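Aldehyde dehydrogenase (Listeria monocytogenes, PDB 3K9D) probably oxidises aldehydes, with NAD or NADP as electron acceptor, as a member of the aldehyde dehydrogenase family. Local coordinates at residues Asn22-Glu27 with Gly136-Phe141; Val107-Val112 with Thr192-Ala197. One frame throughout, in Å; residues are numbered along the deposited sequence.

Interaction 1: residues Asn22-Glu27 with Gly136-Phe141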
loop_
_atom_site.group_PDB
_atom_site.type_symbol
_atom_site.label_atom_id
_atom_site.label_comp_id
_atom_site.label_asym_id
_atom_site.label_seq_id
_atom_site.Cartn_x
_atom_site.Cartn_y
_atom_site.Cartn_z
ATOM N N ASN A 22 -4.678 -17.749 11.474
ATOM C CA ASN A 22 -3.748 -18.236 10.455
ATOM C C ASN A 22 -4.272 -19.528 9.829
ATOM O O ASN A 22 -4.460 -19.605 8.607
ATOM C CB ASN A 22 -2.366 -18.448 11.087
ATOM C CG ASN A 22 -1.264 -18.569 10.069
ATOM O OD1 ASN A 22 -1.279 -17.913 9.027
ATOM N ND2 ASN A 22 -0.283 -19.404 10.373
ATOM N N LYS A 23 -4.554 -20.509 10.687
ATOM C CA LYS A 23 -5.126 -21.798 10.274
ATOM C C LYS A 23 -6.464 -21.647 9.553
ATOM O O LYS A 23 -6.687 -22.256 8.505
ATOM C CB LYS A 23 -5.316 -22.721 11.486
ATOM C CG LYS A 23 -4.029 -23.260 12.102
ATOM C CD LYS A 23 -4.353 -24.125 13.305
ATOM C CE LYS A 23 -3.328 -23.970 14.414
ATOM N NZ LYS A 23 -3.901 -24.395 15.727
ATOM N N ALA A 24 -7.337 -20.808 10.109
ATOM C CA ALA A 24 -8.682 -20.622 9.583
ATOM C C ALA A 24 -8.678 -20.018 8.184
ATOM O O ALA A 24 -9.525 -20.359 7.365
ATOM C CB ALA A 24 -9.513 -19.758 10.540
ATOM N N GLN A 25 -7.730 -19.114 7.932
ATOM C CA GLN A 25 -7.601 -18.437 6.636
ATOM C C GLN A 25 -7.187 -19.433 5.549
ATOM O O GLN A 25 -7.674 -19.362 4.421
ATOM C CB GLN A 25 -6.615 -17.267 6.736
ATOM C CG GLN A 25 -6.565 -16.359 5.520
ATOM C CD GLN A 25 -5.658 -16.910 4.438
ATOM O OE1 GLN A 25 -4.625 -17.516 4.731
ATOM N NE2 GLN A 25 -6.064 -16.745 3.184
ATOM N N LYS A 26 -6.309 -20.371 5.902
ATOM C CA LYS A 26 -5.905 -21.440 4.968
ATOM C C LYS A 26 -7.092 -22.295 4.557
ATOM O O LYS A 26 -7.191 -22.726 3.412
ATOM C CB LYS A 26 -4.741 -22.258 5.535
ATOM C CG LYS A 26 -3.439 -21.439 5.468
ATOM C CD LYS A 26 -2.247 -22.078 6.167
ATOM C CE LYS A 26 -1.209 -21.023 6.604
ATOM N NZ LYS A 26 -0.654 -20.154 5.526
ATOM N N GLU A 27 -8.030 -22.463 5.482
ATOM C CA GLU A 27 -9.309 -23.071 5.176
ATOM C C GLU A 27 -10.213 -22.169 4.304
ATOM O O GLU A 27 -10.812 -22.647 3.349
ATOM C CB GLU A 27 -9.986 -23.472 6.478
ATOM C CG GLU A 27 -10.911 -24.624 6.369
ATOM C CD GLU A 27 -11.293 -25.164 7.726
ATOM O OE1 GLU A 27 -12.508 -25.310 7.993
ATOM O OE2 GLU A 27 -10.369 -25.428 8.528
ATOM N N GLY A 136 -11.154 -13.278 1.345
ATOM C CA GLY A 136 -10.599 -14.585 1.740
ATOM C C GLY A 136 -9.620 -14.547 2.904
ATOM O O GLY A 136 -8.796 -15.459 3.065
ATOM N N ASN A 137 -9.728 -13.500 3.723
ATOM C CA ASN A 137 -8.823 -13.257 4.854
ATOM C C ASN A 137 -9.487 -13.590 6.177
ATOM O O ASN A 137 -10.704 -13.537 6.280
ATOM C CB ASN A 137 -8.480 -11.764 4.933
ATOM C CG ASN A 137 -7.842 -11.227 3.674
ATOM O OD1 ASN A 137 -6.684 -11.529 3.364
ATOM N ND2 ASN A 137 -8.581 -10.392 2.960
ATOM N N SER A 138 -8.688 -13.858 7.202
ATOM C CA SER A 138 -9.193 -13.874 8.568
ATOM C C SER A 138 -8.982 -12.485 9.144
ATOM O O SER A 138 -8.292 -11.665 8.530
ATOM C CB SER A 138 -8.453 -14.908 9.415
ATOM O OG SER A 138 -8.869 -16.228 9.086
ATOM N N ILE A 139 -9.563 -12.209 10.310
ATOM C CA ILE A 139 -9.382 -10.890 10.952
ATOM C C ILE A 139 -9.368 -10.999 12.494
ATOM O O ILE A 139 -10.180 -11.717 13.072
ATOM C CB ILE A 139 -10.401 -9.817 10.391
ATOM C CG1 ILE A 139 -10.065 -8.395 10.888
ATOM C CG2 ILE A 139 -11.902 -10.234 10.641
ATOM C CD1 ILE A 139 -10.664 -7.283 10.059
ATOM N N VAL A 140 -8.406 -10.338 13.140
ATOM C CA VAL A 140 -8.330 -10.295 14.610
ATOM C C VAL A 140 -8.405 -8.838 15.053
ATOM O O VAL A 140 -7.581 -8.022 14.643
ATOM C CB VAL A 140 -7.018 -10.935 15.179
ATOM C CG1 VAL A 140 -7.093 -11.030 16.696
ATOM C CG2 VAL A 140 -6.774 -12.336 14.612
ATOM N N PHE A 141 -9.397 -8.520 15.882
ATOM C CA PHE A 141 -9.652 -7.148 16.299
ATOM C C PHE A 141 -8.952 -6.713 17.568
ATOM O O PHE A 141 -8.843 -7.466 18.535
ATOM C CB PHE A 141 -11.162 -6.864 16.423
ATOM C CG PHE A 141 -11.897 -6.920 15.106
ATOM C CD1 PHE A 141 -11.745 -5.905 14.168
ATOM C CD2 PHE A 141 -12.709 -7.991 14.796
ATOM C CE1 PHE A 141 -12.410 -5.945 12.938
ATOM C CE2 PHE A 141 -13.371 -8.051 13.572
ATOM C CZ PHE A 141 -13.219 -7.018 12.643
#
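Gln25 lies along the start of strand 138-143, its CB against the Ser138 hydroxyl (CB to OG 3.4 Å) and its CG over the backbone at Asn137. CG stands anti to the backbone N (chi1 -171°), which carries the chain off helix 6-28 toward the strand; a bend at chi2 then swings the amide round to the carbonyl of Gly136. There NE2 donates to Gly136 O over 3.0 Å with an N-H...O angle of 165°. The acceptor lies nearly in the plane of the Gln25 amide, whereas the donor is tilted about 21° from the plane of the carbonyl. Gly136, with positive phi, closes helix 121-134 in a Schellman motif, so Gln25 and Ser138 join helix 6-28 to the helix-to-strand turn of the beta-alpha-beta unit formed by strand 102-116, helix 121-134 and strand 138-143. Ser138 points its CB at helix 6-28, and its OG packs beside Ala24 CB at 3.9 Å. That OG also comes near Gln25 N, but at a poor angle; its hydrogen bond goes to Ala21 O, one turn earlier in the helix. Side chains thus supply polar links from both sides: the amide of Gln25 reaches the carbonyl of the loop that leads into the strand and the hydroxyl of Ser138 a helix carbonyl, which implies that this buried contact is held by two directional bonds between neutral groups.

Interaction 2: residues Val107-Val112 with Thr192-Ala197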
loop_
_atom_site.group_PDB
_atom_site.type_symbol
_atom_site.label_atom_id
_atom_site.label_comp_id
_atom_site.label_asym_id
_atom_site.label_seq_id
_atom_site.Cartn_x
_atom_site.Cartn_y
_atom_site.Cartn_z
ATOM N N VAL A 107 -5.099 -13.201 -4.556
ATOM C CA VAL A 107 -4.432 -13.861 -3.442
ATOM C C VAL A 107 -4.782 -13.111 -2.176
ATOM O O VAL A 107 -4.425 -11.939 -2.055
ATOM C CB VAL A 107 -2.889 -13.853 -3.614
ATOM C CG1 VAL A 107 -2.217 -14.527 -2.442
ATOM C CG2 VAL A 107 -2.496 -14.551 -4.883
ATOM N N PRO A 108 -5.469 -13.775 -1.226
ATOM C CA PRO A 108 -5.821 -13.137 0.048
ATOM C C PRO A 108 -4.563 -12.712 0.799
ATOM O O PRO A 108 -3.540 -13.397 0.713
ATOM C CB PRO A 108 -6.518 -14.256 0.824
ATOM C CG PRO A 108 -6.995 -15.199 -0.203
ATOM C CD PRO A 108 -5.940 -15.172 -1.277
ATOM N N LEU A 109 -4.636 -11.580 1.499
ATOM C CA LEU A 109 -3.504 -11.070 2.268
ATOM C C LEU A 109 -3.110 -12.050 3.383
ATOM O O LEU A 109 -1.924 -12.297 3.597
ATOM C CB LEU A 109 -3.778 -9.645 2.810
ATOM C CG LEU A 109 -3.265 -8.398 2.065
ATOM C CD1 LEU A 109 -3.232 -8.571 0.537
ATOM C CD2 LEU A 109 -3.962 -7.068 2.466
ATOM N N GLY A 110 -4.095 -12.650 4.045
ATOM C CA GLY A 110 -3.829 -13.474 5.212
ATOM C C GLY A 110 -4.608 -13.068 6.444
ATOM O O GLY A 110 -5.834 -12.984 6.405
ATOM N N VAL A 111 -3.918 -12.854 7.560
ATOM C CA VAL A 111 -4.610 -12.450 8.797
ATOM C C VAL A 111 -4.554 -10.924 8.932
ATOM O O VAL A 111 -3.469 -10.345 9.055
ATOM C CB VAL A 111 -3.986 -13.088 10.062
ATOM C CG1 VAL A 111 -4.736 -12.646 11.320
ATOM C CG2 VAL A 111 -3.962 -14.590 9.953
ATOM N N VAL A 112 -5.727 -10.297 8.883
ATOM C CA VAL A 112 -5.885 -8.850 8.987
ATOM C C VAL A 112 -5.924 -8.441 10.467
ATOM O O VAL A 112 -6.537 -9.126 11.294
ATOM C CB VAL A 112 -7.193 -8.378 8.256
ATOM C CG1 VAL A 112 -7.354 -6.869 8.286
ATOM C CG2 VAL A 112 -7.197 -8.841 6.799
ATOM N N THR A 192 0.620 -11.761 11.106
ATOM C CA THR A 192 -0.213 -10.618 10.725
ATOM C C THR A 192 0.226 -10.059 9.369
ATOM O O THR A 192 1.366 -9.607 9.213
ATOM C CB THR A 192 -0.148 -9.517 11.805
ATOM O OG1 THR A 192 -0.554 -10.078 13.064
ATOM C CG2 THR A 192 -1.053 -8.330 11.446
ATOM N N ALA A 193 -0.689 -10.073 8.396
ATOM C CA ALA A 193 -0.361 -9.711 7.011
ATOM C C ALA A 193 -0.551 -8.235 6.683
ATOM O O ALA A 193 0.121 -7.679 5.788
ATOM C CB ALA A 193 -1.170 -10.546 6.062
ATOM N N VAL A 194 -1.481 -7.609 7.396
ATOM C CA VAL A 194 -1.857 -6.229 7.131
ATOM C C VAL A 194 -2.509 -5.624 8.373
ATOM O O VAL A 194 -3.078 -6.339 9.198
ATOM C CB VAL A 194 -2.771 -6.102 5.862
ATOM C CG1 VAL A 194 -4.210 -6.517 6.172
ATOM C CG2 VAL A 194 -2.709 -4.684 5.244
ATOM N N ILE A 195 -2.387 -4.306 8.514
ATOM C CA ILE A 195 -3.084 -3.585 9.572
ATOM C C ILE A 195 -4.070 -2.607 8.954
ATOM O O ILE A 195 -3.676 -1.763 8.143
ATOM C CB ILE A 195 -2.106 -2.809 10.511
ATOM C CG1 ILE A 195 -1.037 -3.747 11.062
ATOM C CG2 ILE A 195 -2.876 -2.120 11.665
ATOM C CD1 ILE A 195 0.233 -3.065 11.441
ATOM N N LEU A 196 -5.348 -2.735 9.331
ATOM C CA LEU A 196 -6.326 -1.658 9.131
ATOM C C LEU A 196 -6.330 -0.762 10.362
ATOM O O LEU A 196 -6.860 -1.114 11.421
ATOM C CB LEU A 196 -7.723 -2.190 8.843
ATOM C CG LEU A 196 -7.877 -3.011 7.561
ATOM C CD1 LEU A 196 -9.269 -3.635 7.447
ATOM C CD2 LEU A 196 -7.575 -2.137 6.377
ATOM N N ALA A 197 -5.713 0.395 10.201
ATOM C CA ALA A 197 -5.361 1.253 11.317
ATOM C C ALA A 197 -6.364 2.395 11.424
ATOM O O ALA A 197 -6.124 3.488 10.919
ATOM C CB ALA A 197 -3.941 1.789 11.130
#
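Val112 and Val194 stand side by side and point the same way from neighbouring parallel strands, CG1 of Val112 resting on CG1 of Val194 at 3.8 Å. Val112 holds its CG1 anti to the backbone N, and both of its methyls touch Val194 CG1. In Val194 that methyl sits between the backbone N and the carbonyl carbon (chi1 78°), which turns it toward Val112 and lets it also meet Leu109. Leu109 comes in at a slant from the loop that interrupts strand 102-116, laying CD2 against Val194 CB at 3.7 Å and close to both its methyls as well. Beyond the valine pair, Leu196 crosses Val112 at an angle, with CD1 3.9 Å from Val112 CG1. Ala193 aims its methyl into the turn of that loop, where CB lies a tight 3.1 Å from Leu109 O; Gly110, lacking a side chain, leaves room for it. Its own amide binds across the strand pair: Ala193 N donates to Val111 O over 2.9 Å with an N-H...O angle of 165°. Thr192 CG2 lies 4.0 Å from the same Val111 O, while its hydroxyl is bonded to Leu186 O in helix 180-188. Strand 192-197 adds a further parallel strand beside 102-116, which has 138-143 as another neighbour, consistent with the Rossmann-like cofactor domain of aldehyde dehydrogenases. Helix 6-28 covers Val111 and Thr192 through Ala21 and Ile18, helix 201-207 packs on Ala197, and Ala424 of the second subunit touches Leu109 and Ala193.

In the fold
Interactions 1 and 2 lie with their centres about 9 Å apart and meet in one sheet, where Val140 N probably bonds to Val112 O at 2.9 Å. Asn137 ties the two at the loop: its OD1 lies 2.9 Å from Gly110 N, a probable hydrogen bond, while Gly136 O, the acceptor used by Gln25, packs 3.4 Å from Pro108 CB. Helix 6-28 serves both contacts. Neither contact includes a ligand; together they build the sheet and its helical cover, consistent with the cofactor-binding domain of the family. Only interaction 2 reaches the second subunit, so the pair spans from the helical cover to the dimer interface.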